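Local coordinates for protein AgaA (Rhizobium radiobacter, PDB 6HLX) that binds the opine agropinic acid as the periplasmic solute-binding protein of an ABC transporter that imports it into the bacterium, at residues Thr3-Leu8 against Asp210-Asp215; Lys29-Arg34 against Gly159-Ala164; Val174-Asp179 against Asp187-His192; Tyr180-Lys185 against Ser479-Lys484. One frame throughout, in Å; residues are numbered along the deposited sequence.

Contact 1. Residues Thr3-Leu8 against Asp210-Asp215; sequences TLYFGL and DVDIID. With ZN (zinc ion), chain Q.
The CG2 methyl of I213 sits over one face of the F6 ring, 4.0 Å from the ring centroid and toward its rim. The other branch, CG1 to CD1, reaches L4. Its CD1 fits against the two methyls of L4, with L4 CD1 at 3.8 Å, and the two side chains cross at about a right angle. One isoleucine thus fills the hollow between L4 and F6. CG1 lies anti to the carbonyl carbon (chi1 -57°) and CG2 anti to the backbone N, which sends one branch to each neighbour. F6 and I213 are paired in parallel strands, as are G7 and I214. These strands are neighbours in the mixed sheet of a periplasmic-binding-protein lobe. I214 CG2 settles beside G7 CA and O. G7 N donates to I213 O at 2.7 Å. Y5 O takes two donors, D212 N at 2.8 Å and I213 N at 3.3 Å. The D212 carboxylate folds back beside Y5. Its OD2 accepts Y5 N at 2.9 Å on the anti side, somewhat out of the carboxylate plane. The same OD2 binds a zinc ion at 2.1 Å. H488 and H490, from the C-terminal tag, complete the protein ligands. The zinc lies above the rim of the Y5 ring.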
# COMPACT_ATOMS: atom_id res chain seq x y z
N THR A 3 -27.95 -1.40 4.21
CA THR A 3 -26.70 -1.53 4.95
C THR A 3 -25.86 -2.63 4.27
O THR A 3 -26.43 -3.59 3.75
CB THR A 3 -27.05 -1.82 6.43
OG1 THR A 3 -27.79 -0.71 6.96
CG2 THR A 3 -25.83 -2.07 7.30
N LEU A 4 -24.54 -2.50 4.32
CA LEU A 4 -23.67 -3.51 3.75
C LEU A 4 -22.70 -3.98 4.83
O LEU A 4 -22.16 -3.16 5.57
CB LEU A 4 -22.91 -2.92 2.54
CG LEU A 4 -22.07 -3.91 1.71
CD1 LEU A 4 -22.12 -3.59 0.25
CD2 LEU A 4 -20.63 -3.94 2.21
N TYR A 5 -22.49 -5.30 4.91
CA TYR A 5 -21.53 -5.89 5.86
C TYR A 5 -20.32 -6.30 5.01
O TYR A 5 -20.46 -7.06 4.03
CB TYR A 5 -22.13 -7.11 6.57
CG TYR A 5 -23.33 -6.83 7.46
CD1 TYR A 5 -23.63 -5.54 7.90
CD2 TYR A 5 -24.14 -7.87 7.90
CE1 TYR A 5 -24.74 -5.28 8.70
CE2 TYR A 5 -25.24 -7.63 8.74
CZ TYR A 5 -25.51 -6.34 9.16
OH TYR A 5 -26.58 -6.10 10.00
N PHE A 6 -19.15 -5.77 5.39
CA PHE A 6 -17.91 -5.95 4.64
C PHE A 6 -16.93 -6.73 5.52
O PHE A 6 -16.52 -6.24 6.58
CB PHE A 6 -17.35 -4.56 4.32
CG PHE A 6 -16.26 -4.46 3.28
CD1 PHE A 6 -15.01 -5.05 3.49
CD2 PHE A 6 -16.45 -3.72 2.12
CE1 PHE A 6 -13.98 -4.92 2.54
CE2 PHE A 6 -15.42 -3.56 1.19
CZ PHE A 6 -14.20 -4.16 1.39
N GLY A 7 -16.57 -7.92 5.08
CA GLY A 7 -15.66 -8.78 5.82
C GLY A 7 -14.22 -8.42 5.52
O GLY A 7 -13.72 -8.73 4.43
N LEU A 8 -13.54 -7.76 6.47
CA LEU A 8 -12.13 -7.40 6.33
C LEU A 8 -11.22 -8.56 6.78
O LEU A 8 -11.57 -9.31 7.70
CB LEU A 8 -11.77 -6.18 7.20
CG LEU A 8 -12.33 -4.81 6.86
CD1 LEU A 8 -11.96 -3.83 7.98
CD2 LEU A 8 -11.82 -4.32 5.49
N ASP A 210 -23.45 -14.43 5.76
CA ASP A 210 -23.29 -13.54 6.92
C ASP A 210 -22.73 -12.17 6.53
O ASP A 210 -22.93 -11.21 7.29
CB ASP A 210 -22.37 -14.17 7.96
CG ASP A 210 -22.93 -15.41 8.63
OD1 ASP A 210 -24.17 -15.50 8.76
OD2 ASP A 210 -22.14 -16.28 9.05
N VAL A 211 -21.98 -12.07 5.41
CA VAL A 211 -21.41 -10.79 4.93
C VAL A 211 -21.74 -10.61 3.45
O VAL A 211 -22.04 -11.60 2.77
CB VAL A 211 -19.89 -10.61 5.17
CG1 VAL A 211 -19.57 -10.53 6.66
CG2 VAL A 211 -19.07 -11.69 4.48
N ASP A 212 -21.61 -9.37 2.94
CA ASP A 212 -21.95 -9.03 1.56
C ASP A 212 -20.74 -8.88 0.64
O ASP A 212 -20.87 -9.04 -0.56
CB ASP A 212 -22.77 -7.75 1.55
CG ASP A 212 -23.98 -7.88 2.46
OD1 ASP A 212 -24.69 -8.89 2.36
OD2 ASP A 212 -24.16 -6.99 3.31
N ILE A 213 -19.59 -8.51 1.21
CA ILE A 213 -18.31 -8.37 0.49
C ILE A 213 -17.21 -8.91 1.38
O ILE A 213 -17.29 -8.73 2.59
CB ILE A 213 -18.00 -6.87 0.15
CG1 ILE A 213 -19.13 -6.21 -0.68
CG2 ILE A 213 -16.60 -6.69 -0.58
CD1 ILE A 213 -18.80 -4.74 -1.10
N ILE A 214 -16.18 -9.53 0.79
CA ILE A 214 -14.97 -9.90 1.53
C ILE A 214 -13.75 -9.46 0.76
O ILE A 214 -13.77 -9.47 -0.48
CB ILE A 214 -14.87 -11.40 1.94
CG1 ILE A 214 -14.83 -12.37 0.70
CG2 ILE A 214 -15.95 -11.78 2.97
CD1 ILE A 214 -14.30 -13.80 1.01
N ASP A 215 -12.67 -9.14 1.47
CA ASP A 215 -11.41 -8.84 0.77
C ASP A 215 -10.41 -10.00 0.94
O ASP A 215 -10.71 -10.98 1.63
CB ASP A 215 -10.83 -7.48 1.17
CG ASP A 215 -10.37 -7.31 2.58
OD1 ASP A 215 -10.33 -8.32 3.33
OD2 ASP A 215 -9.99 -6.18 2.95
ZN ZN Q . -26.01 -7.43 4.20
O HOH W 1 -26.18 -6.05 5.45

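Contact 2. Residues Lys29-Arg34 against Gly159-Ala164. With SO4 (sulfate ion), chain V.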
# COMPACT_ATOMS: atom_id res chain seq x y z
N LYS A 29 -10.38 3.80 6.45
CA LYS A 29 -10.03 5.23 6.27
C LYS A 29 -10.62 5.81 4.98
O LYS A 29 -11.05 6.96 4.97
CB LYS A 29 -8.51 5.44 6.22
CG LYS A 29 -7.88 5.36 7.61
CD LYS A 29 -6.45 5.93 7.67
CE LYS A 29 -5.48 5.18 6.74
NZ LYS A 29 -4.06 5.53 7.04
N LEU A 30 -10.65 5.01 3.90
CA LEU A 30 -11.13 5.49 2.60
C LEU A 30 -12.66 5.62 2.52
O LEU A 30 -13.18 6.23 1.58
CB LEU A 30 -10.54 4.66 1.45
CG LEU A 30 -9.02 4.80 1.33
CD1 LEU A 30 -8.46 3.73 0.42
CD2 LEU A 30 -8.60 6.23 0.88
N ALA A 31 -13.36 5.15 3.54
CA ALA A 31 -14.81 5.36 3.63
C ALA A 31 -15.07 6.69 4.35
O ALA A 31 -16.06 7.35 4.06
CB ALA A 31 -15.44 4.22 4.45
N ILE A 32 -14.24 7.03 5.34
CA ILE A 32 -14.46 8.18 6.23
C ILE A 32 -13.70 9.44 5.83
O ILE A 32 -14.05 10.52 6.30
CB ILE A 32 -14.00 7.72 7.65
CG1 ILE A 32 -14.94 6.61 8.21
CG2 ILE A 32 -13.83 8.88 8.67
CD1 ILE A 32 -14.18 5.80 9.39
N HIS A 33 -12.62 9.29 5.06
CA HIS A 33 -11.75 10.43 4.78
C HIS A 33 -11.57 10.76 3.32
O HIS A 33 -11.72 9.88 2.47
CB HIS A 33 -10.35 10.15 5.39
CG HIS A 33 -10.33 10.12 6.89
ND1 HIS A 33 -10.55 11.26 7.63
CD2 HIS A 33 -10.05 9.09 7.73
CE1 HIS A 33 -10.44 10.89 8.90
NE2 HIS A 33 -10.13 9.59 9.00
N ARG A 34 -11.11 12.00 3.05
CA ARG A 34 -10.78 12.47 1.71
C ARG A 34 -9.55 13.37 1.80
O ARG A 34 -9.35 14.04 2.82
CB ARG A 34 -11.96 13.28 1.12
CG ARG A 34 -13.12 12.41 0.59
CD ARG A 34 -12.67 11.57 -0.61
NE ARG A 34 -13.70 10.66 -1.14
CZ ARG A 34 -13.90 9.41 -0.71
NH1 ARG A 34 -13.20 8.92 0.31
NH2 ARG A 34 -14.81 8.65 -1.30
N GLY A 159 -15.03 12.47 4.45
CA GLY A 159 -15.45 11.43 3.51
C GLY A 159 -16.94 11.15 3.48
O GLY A 159 -17.70 11.75 4.24
N PRO A 160 -17.38 10.21 2.60
CA PRO A 160 -18.83 9.97 2.41
C PRO A 160 -19.53 9.32 3.60
O PRO A 160 -20.75 9.37 3.67
CB PRO A 160 -18.88 9.05 1.16
CG PRO A 160 -17.52 8.40 1.12
CD PRO A 160 -16.57 9.46 1.61
N PHE A 161 -18.74 8.68 4.50
CA PHE A 161 -19.30 8.05 5.71
C PHE A 161 -18.65 8.62 6.96
O PHE A 161 -17.47 8.98 6.94
CB PHE A 161 -19.12 6.52 5.68
CG PHE A 161 -19.84 5.80 4.56
CD1 PHE A 161 -21.15 5.35 4.74
CD2 PHE A 161 -19.20 5.52 3.36
CE1 PHE A 161 -21.82 4.67 3.71
CE2 PHE A 161 -19.88 4.85 2.33
CZ PHE A 161 -21.18 4.44 2.51
N LYS A 162 -19.44 8.70 8.05
CA LYS A 162 -19.00 9.21 9.35
C LYS A 162 -18.71 8.01 10.23
O LYS A 162 -19.44 7.02 10.17
CB LYS A 162 -20.13 10.00 10.05
CG LYS A 162 -20.75 11.14 9.25
CD LYS A 162 -21.76 11.92 10.11
CE LYS A 162 -23.10 11.24 10.26
NZ LYS A 162 -24.07 12.14 10.94
N PHE A 163 -17.70 8.12 11.09
CA PHE A 163 -17.40 7.06 12.05
C PHE A 163 -18.58 6.95 13.04
O PHE A 163 -19.04 7.97 13.57
CB PHE A 163 -16.12 7.40 12.80
CG PHE A 163 -15.73 6.42 13.89
CD1 PHE A 163 -14.97 5.29 13.58
CD2 PHE A 163 -16.08 6.65 15.22
CE1 PHE A 163 -14.56 4.40 14.61
CE2 PHE A 163 -15.69 5.76 16.23
CZ PHE A 163 -14.93 4.64 15.92
N ALA A 164 -19.07 5.73 13.27
CA ALA A 164 -20.19 5.58 14.21
C ALA A 164 -19.81 4.79 15.46
O ALA A 164 -20.31 5.11 16.55
CB ALA A 164 -21.41 4.99 13.52
S SO4 V . -24.95 14.53 8.58
O1 SO4 V . -25.08 13.10 8.15
O2 SO4 V . -26.24 14.97 9.24
O3 SO4 V . -24.73 15.43 7.43
O4 SO4 V . -23.86 14.64 9.57
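A31 O, near the C-terminal end of helix 23-32, accepts the backbone N of F161 at 3.0 Å. This bond joins the helix end to the start of edge strand 161-167. The next carbonyl is used too. I32 O takes G159 N at 2.9 Å, with the donor well above the carbonyl plane. In return F161 O receives a CA-H...O contact from I32 CA at 3.2 Å. P160 has no N-H to offer, but its ring lies close to A31 O. G159 fits tightly under the helix end, its CA 4.0 Å from H33 CA. R34 then folds back, its chain bent at CG (chi2 -65°), and lays one face of its guanidinium on P160 CD, 3.5 Å from NH2. From there NH1 donates to L30 O at 3.0 Å, almost in the guanidinium plane, and to H33 O at 2.8 Å. NH2 reaches E481 in a salt bridge, and NE has a weak bond to Y180. Farther out, K162 NZ bonds a sulfate ion, probably from the crystallisation liquor. The last helix carbonyls are therefore met by the start of the strand, the loop just before it and an arginine. The positive guanidinium would be expected to suit the negative end of the helix dipole, while E481 offsets its charge.

Contact 3. Residues Val174-Asp179 against Asp187-His192. With ZN (zinc ion), chain S; ZN (zinc ion), chain N; SO4 (sulfate ion), chain V.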
# COMPACT_ATOMS: atom_id res chain seq x y z
N VAL A 174 -19.84 2.56 10.13
CA VAL A 174 -19.82 3.91 9.58
C VAL A 174 -21.22 4.19 9.02
O VAL A 174 -21.90 3.24 8.60
CB VAL A 174 -18.70 4.13 8.53
CG1 VAL A 174 -17.32 3.81 9.14
CG2 VAL A 174 -18.96 3.33 7.26
N LYS A 175 -21.63 5.46 9.02
CA LYS A 175 -22.98 5.85 8.58
C LYS A 175 -22.88 6.93 7.52
O LYS A 175 -21.98 7.76 7.58
CB LYS A 175 -23.79 6.43 9.76
CG LYS A 175 -24.15 5.43 10.84
CD LYS A 175 -24.97 6.10 11.95
CE LYS A 175 -25.24 5.14 13.09
NZ LYS A 175 -26.66 4.74 13.15
N LYS A 176 -23.84 6.97 6.59
CA LYS A 176 -23.86 7.96 5.53
C LYS A 176 -23.74 9.39 6.09
O LYS A 176 -24.47 9.76 7.01
CB LYS A 176 -25.17 7.82 4.73
CG LYS A 176 -25.40 8.91 3.68
CD LYS A 176 -26.56 8.52 2.76
CE LYS A 176 -26.78 9.59 1.71
NZ LYS A 176 -27.63 9.09 0.60
N PHE A 177 -22.83 10.17 5.50
CA PHE A 177 -22.66 11.59 5.84
C PHE A 177 -23.54 12.38 4.86
O PHE A 177 -23.19 12.52 3.68
CB PHE A 177 -21.18 11.98 5.69
CG PHE A 177 -20.87 13.45 5.91
CD1 PHE A 177 -21.45 14.15 6.97
CD2 PHE A 177 -19.94 14.11 5.11
CE1 PHE A 177 -21.12 15.50 7.20
CE2 PHE A 177 -19.62 15.46 5.34
CZ PHE A 177 -20.21 16.14 6.39
N ASP A 178 -24.70 12.89 5.34
CA ASP A 178 -25.64 13.59 4.46
C ASP A 178 -25.08 14.84 3.80
O ASP A 178 -25.51 15.18 2.70
CB ASP A 178 -26.95 13.91 5.19
CG ASP A 178 -27.80 12.71 5.51
OD1 ASP A 178 -27.60 11.64 4.87
OD2 ASP A 178 -28.68 12.82 6.38
N ASP A 179 -24.16 15.53 4.48
CA ASP A 179 -23.56 16.78 3.98
C ASP A 179 -22.32 16.56 3.11
O ASP A 179 -21.62 17.52 2.78
CB ASP A 179 -23.26 17.75 5.15
CG ASP A 179 -24.50 18.46 5.68
OD1 ASP A 179 -25.57 18.38 5.03
OD2 ASP A 179 -24.39 19.11 6.74
N ASP A 187 -24.46 5.76 -1.65
CA ASP A 187 -25.80 5.20 -1.81
C ASP A 187 -26.23 4.45 -0.54
O ASP A 187 -27.41 4.48 -0.17
CB ASP A 187 -25.88 4.28 -3.03
CG ASP A 187 -27.33 4.00 -3.40
OD1 ASP A 187 -27.99 4.92 -3.92
OD2 ASP A 187 -27.81 2.89 -3.10
N LEU A 188 -25.27 3.76 0.11
CA LEU A 188 -25.54 2.99 1.32
C LEU A 188 -25.79 3.88 2.53
O LEU A 188 -25.16 4.92 2.68
CB LEU A 188 -24.35 2.05 1.62
CG LEU A 188 -24.07 0.98 0.54
CD1 LEU A 188 -22.64 0.40 0.71
CD2 LEU A 188 -25.10 -0.15 0.62
N ASP A 189 -26.67 3.42 3.43
CA ASP A 189 -26.93 4.15 4.66
C ASP A 189 -25.86 3.86 5.71
O ASP A 189 -25.54 4.73 6.52
CB ASP A 189 -28.33 3.81 5.20
CG ASP A 189 -29.42 4.32 4.26
OD1 ASP A 189 -29.41 5.53 3.94
OD2 ASP A 189 -30.25 3.50 3.83
N GLU A 190 -25.32 2.62 5.72
CA GLU A 190 -24.28 2.19 6.67
C GLU A 190 -23.43 1.11 6.07
O GLU A 190 -23.86 0.35 5.20
CB GLU A 190 -24.90 1.56 7.95
CG GLU A 190 -25.85 2.43 8.71
CD GLU A 190 -26.33 1.85 10.02
OE1 GLU A 190 -27.07 2.58 10.71
OE2 GLU A 190 -26.00 0.69 10.35
N VAL A 191 -22.22 0.98 6.61
CA VAL A 191 -21.34 -0.12 6.28
C VAL A 191 -20.78 -0.60 7.62
O VAL A 191 -20.34 0.22 8.44
CB VAL A 191 -20.20 0.24 5.29
CG1 VAL A 191 -19.43 -1.02 4.87
CG2 VAL A 191 -20.75 0.93 4.04
N HIS A 192 -20.86 -1.91 7.85
CA HIS A 192 -20.27 -2.53 9.04
C HIS A 192 -19.05 -3.31 8.52
O HIS A 192 -19.18 -4.26 7.74
CB HIS A 192 -21.29 -3.46 9.75
CG HIS A 192 -22.53 -2.75 10.22
ND1 HIS A 192 -23.15 -3.09 11.41
CD2 HIS A 192 -23.24 -1.77 9.62
CE1 HIS A 192 -24.21 -2.30 11.51
NE2 HIS A 192 -24.32 -1.50 10.45
ZN ZN S . -27.71 1.27 12.20
ZN ZN N . -22.69 -4.52 12.76
S SO4 V . -24.95 14.53 8.58
O1 SO4 V . -25.08 13.10 8.15
O2 SO4 V . -26.24 14.97 9.24
O3 SO4 V . -24.73 15.43 7.43
O4 SO4 V . -23.86 14.64 9.57
O HOH W 2 -26.65 1.95 13.55
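E190 OE1 is gripped by a zinc ion at 2.1 Å and by K175 NZ at 3.3 Å, the latter in a long salt bridge. The lysine comes from above the carboxylate plane. K175 and E190 form a non-hydrogen-bonded pair of antiparallel strands, and their side chains run alongside each other in the same direction. The lysine chain is extended until its last torsion (chi4 -110°), which turns NZ toward OE1. A water bound to the same zinc accepts from NZ at 2.8 Å. E190 OE2 binds this zinc more loosely, at 2.6 Å, and takes H192 NE2 at 2.8 Å, nearly along the C-O axis and close to the ring plane. H192 uses its other nitrogen, ND1, on a second zinc ion, which E171 also binds. On the opposite face of the sheet V174 CG2 packs on V191 CB. This next pair is hydrogen-bonded, V174 N to V191 O at 2.9 Å and V191 N to V174 O at 3.0 Å. K176 N adds a bond to D189 O, and K176 NZ goes to P186 O. These are adjacent strands of the seven-stranded sheet. With a zinc ion and a lysine on it, the E190 carboxylate is probably held as an anion. The NE2 bond and the zinc on ND1 together would set the rotation of the H192 ring.

Contact 4. Residues Tyr180-Lys185 against Ser479-Lys484. With ACT (acetate ion), chain K; SO4 (sulfate ion), chain T.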
# COMPACT_ATOMS: atom_id res chain seq x y z
N TYR A 180 -22.09 15.29 2.66
CA TYR A 180 -20.98 14.97 1.73
C TYR A 180 -21.19 15.75 0.42
O TYR A 180 -22.33 16.00 0.01
CB TYR A 180 -20.93 13.47 1.48
CG TYR A 180 -19.78 13.02 0.60
CD1 TYR A 180 -18.46 13.31 0.95
CD2 TYR A 180 -20.00 12.25 -0.53
CE1 TYR A 180 -17.39 12.82 0.19
CE2 TYR A 180 -18.94 11.75 -1.28
CZ TYR A 180 -17.64 12.07 -0.95
OH TYR A 180 -16.60 11.55 -1.67
N TYR A 181 -20.08 16.19 -0.20
CA TYR A 181 -20.15 17.10 -1.36
C TYR A 181 -20.53 16.48 -2.71
O TYR A 181 -20.73 17.25 -3.66
CB TYR A 181 -18.85 17.90 -1.50
CG TYR A 181 -17.60 17.04 -1.51
CD1 TYR A 181 -17.15 16.44 -2.69
CD2 TYR A 181 -16.86 16.83 -0.35
CE1 TYR A 181 -16.00 15.66 -2.71
CE2 TYR A 181 -15.71 16.05 -0.36
CZ TYR A 181 -15.29 15.45 -1.53
OH TYR A 181 -14.13 14.71 -1.52
N LYS A 182 -20.62 15.15 -2.82
CA LYS A 182 -21.01 14.53 -4.09
C LYS A 182 -22.49 14.20 -4.09
O LYS A 182 -22.96 13.51 -3.17
CB LYS A 182 -20.18 13.28 -4.38
CG LYS A 182 -18.69 13.54 -4.53
CD LYS A 182 -17.94 12.29 -4.92
CE LYS A 182 -16.44 12.54 -4.95
NZ LYS A 182 -15.68 11.32 -5.40
N LYS A 183 -23.24 14.69 -5.10
CA LYS A 183 -24.68 14.45 -5.21
C LYS A 183 -24.97 12.94 -5.34
O LYS A 183 -24.29 12.25 -6.10
CB LYS A 183 -25.23 15.22 -6.43
CG LYS A 183 -26.75 15.29 -6.45
CD LYS A 183 -27.27 15.83 -7.79
CE LYS A 183 -28.70 16.33 -7.72
NZ LYS A 183 -29.68 15.26 -7.39
N GLY A 184 -25.92 12.46 -4.55
CA GLY A 184 -26.35 11.06 -4.57
C GLY A 184 -25.34 10.08 -4.00
O GLY A 184 -25.47 8.86 -4.20
N LYS A 185 -24.30 10.59 -3.33
CA LYS A 185 -23.31 9.69 -2.76
C LYS A 185 -23.15 9.94 -1.26
O LYS A 185 -23.23 11.08 -0.81
CB LYS A 185 -21.96 9.83 -3.46
CG LYS A 185 -22.00 9.44 -4.94
CD LYS A 185 -20.59 9.45 -5.53
CE LYS A 185 -20.60 9.20 -7.02
NZ LYS A 185 -19.23 8.89 -7.51
N SER A 479 -14.14 2.93 -3.50
CA SER A 479 -15.31 2.65 -4.33
C SER A 479 -16.59 2.36 -3.50
O SER A 479 -17.67 2.23 -4.09
CB SER A 479 -15.01 1.53 -5.32
OG SER A 479 -15.03 0.26 -4.69
N ILE A 480 -16.48 2.26 -2.15
CA ILE A 480 -17.68 2.02 -1.31
C ILE A 480 -18.72 3.15 -1.49
O ILE A 480 -19.90 2.93 -1.26
CB ILE A 480 -17.30 1.79 0.18
CG1 ILE A 480 -18.45 1.06 0.99
CG2 ILE A 480 -16.85 3.08 0.88
CD1 ILE A 480 -18.57 -0.48 0.66
N GLU A 481 -18.28 4.36 -1.89
CA GLU A 481 -19.24 5.46 -2.07
C GLU A 481 -20.17 5.23 -3.27
O GLU A 481 -21.17 5.95 -3.40
CB GLU A 481 -18.51 6.80 -2.20
CG GLU A 481 -17.71 6.98 -3.49
CD GLU A 481 -17.13 8.38 -3.66
OE1 GLU A 481 -17.40 9.24 -2.80
OE2 GLU A 481 -16.41 8.61 -4.65
N ASN A 482 -19.81 4.31 -4.17
CA ASN A 482 -20.61 3.99 -5.37
C ASN A 482 -21.36 2.67 -5.22
O ASN A 482 -22.08 2.26 -6.13
CB ASN A 482 -19.67 3.82 -6.56
CG ASN A 482 -18.84 5.04 -6.85
OD1 ASN A 482 -19.30 6.18 -6.74
ND2 ASN A 482 -17.60 4.81 -7.26
N THR A 483 -21.07 1.95 -4.14
CA THR A 483 -21.62 0.61 -3.93
C THR A 483 -23.11 0.66 -3.58
O THR A 483 -23.54 1.54 -2.84
CB THR A 483 -20.77 -0.13 -2.90
OG1 THR A 483 -19.39 -0.07 -3.35
CG2 THR A 483 -21.21 -1.59 -2.71
N LYS A 484 -23.87 -0.28 -4.13
CA LYS A 484 -25.32 -0.42 -3.87
C LYS A 484 -25.60 -1.87 -3.55
O LYS A 484 -24.86 -2.76 -3.98
CB LYS A 484 -26.14 -0.00 -5.10
CG LYS A 484 -25.86 1.41 -5.61
CD LYS A 484 -26.80 1.80 -6.73
CE LYS A 484 -26.52 3.21 -7.20
NZ LYS A 484 -27.61 3.76 -8.06
C ACT K . -17.24 11.11 -9.03
O ACT K . -17.52 10.12 -9.75
OXT ACT K . -16.38 11.12 -8.12
CH3 ACT K . -18.03 12.41 -9.28
S SO4 T . -27.93 14.85 -2.23
O1 SO4 T . -28.97 14.84 -1.21
O2 SO4 T . -28.49 15.30 -3.51
O3 SO4 T . -26.87 15.77 -1.82
O4 SO4 T . -27.38 13.50 -2.38
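Two hydrogen bonds and a salt bridge join the side chains of Y180, K182 and K185 to E481 and N482. The salt bridge is K182 NZ to E481 OE2, at 2.9 Å. The lysine chain is extended and crosses the glutamate at about a right angle. It meets OE2 on its syn lone pair, the side of the other oxygen. K182 NZ also pairs with E48. K185 NZ lies 4.0 Å from E481 OE2, too far for a salt bridge but near enough for attraction.

The other two bonds each have one charged partner. Y180 OH donates to E481 OE1 at 2.7 Å, again on the syn lone pair. The carboxylate stands at the edge of the tyrosine ring, and the two planes are 57° apart. E481 CG occupies the position between backbone N and carbonyl carbon (chi1 69°), and the rest of the chain then runs straight out to these donors. K185 NZ donates to N482 OD1 at 2.8 Å, in the carbonyl plane. N482 thus holds the lysine that E481 only attracts.

K182 to K185 is a type II beta turn with G184 at its third position, where phi is positive. Residues 479-481 lie in a 3-10 segment.

Two ions, probably from the crystallisation liquor, also bind. An acetate takes K182 NZ at 2.8 Å and, weakly, K185 NZ. G184 N binds a sulfate.

The contact ties the 177-189 connection to the chain just before strand 484-485. Both oxygens of E481 are engaged, and R34 adds a salt bridge to OE1. So many donors would be expected to keep this buried carboxylate ionised.

Overall arrangement
The chain opens on strand 3-8, and contact 1 closes a loop of about 200 residues when residues 210-215 come in beside it. Contacts 2 and 3 both lie within that loop, one after the other. Contact 2 brings helix 23-32 to strand 161-167. Contact 3 follows with the short connection between strands 171-176 and 190-195. Contact 4 starts inside that connection and ends near the C terminus, so it crosses both contact 1 and contact 3. Contacts 1, 2 and 3 reach one mixed sheet. Strand 190-195 lies beside strand 3-8, and strand 161-167 beside 171-176. Contact 4 meets contact 2 through R34 and E481, tying the C-terminal segment to this lobe.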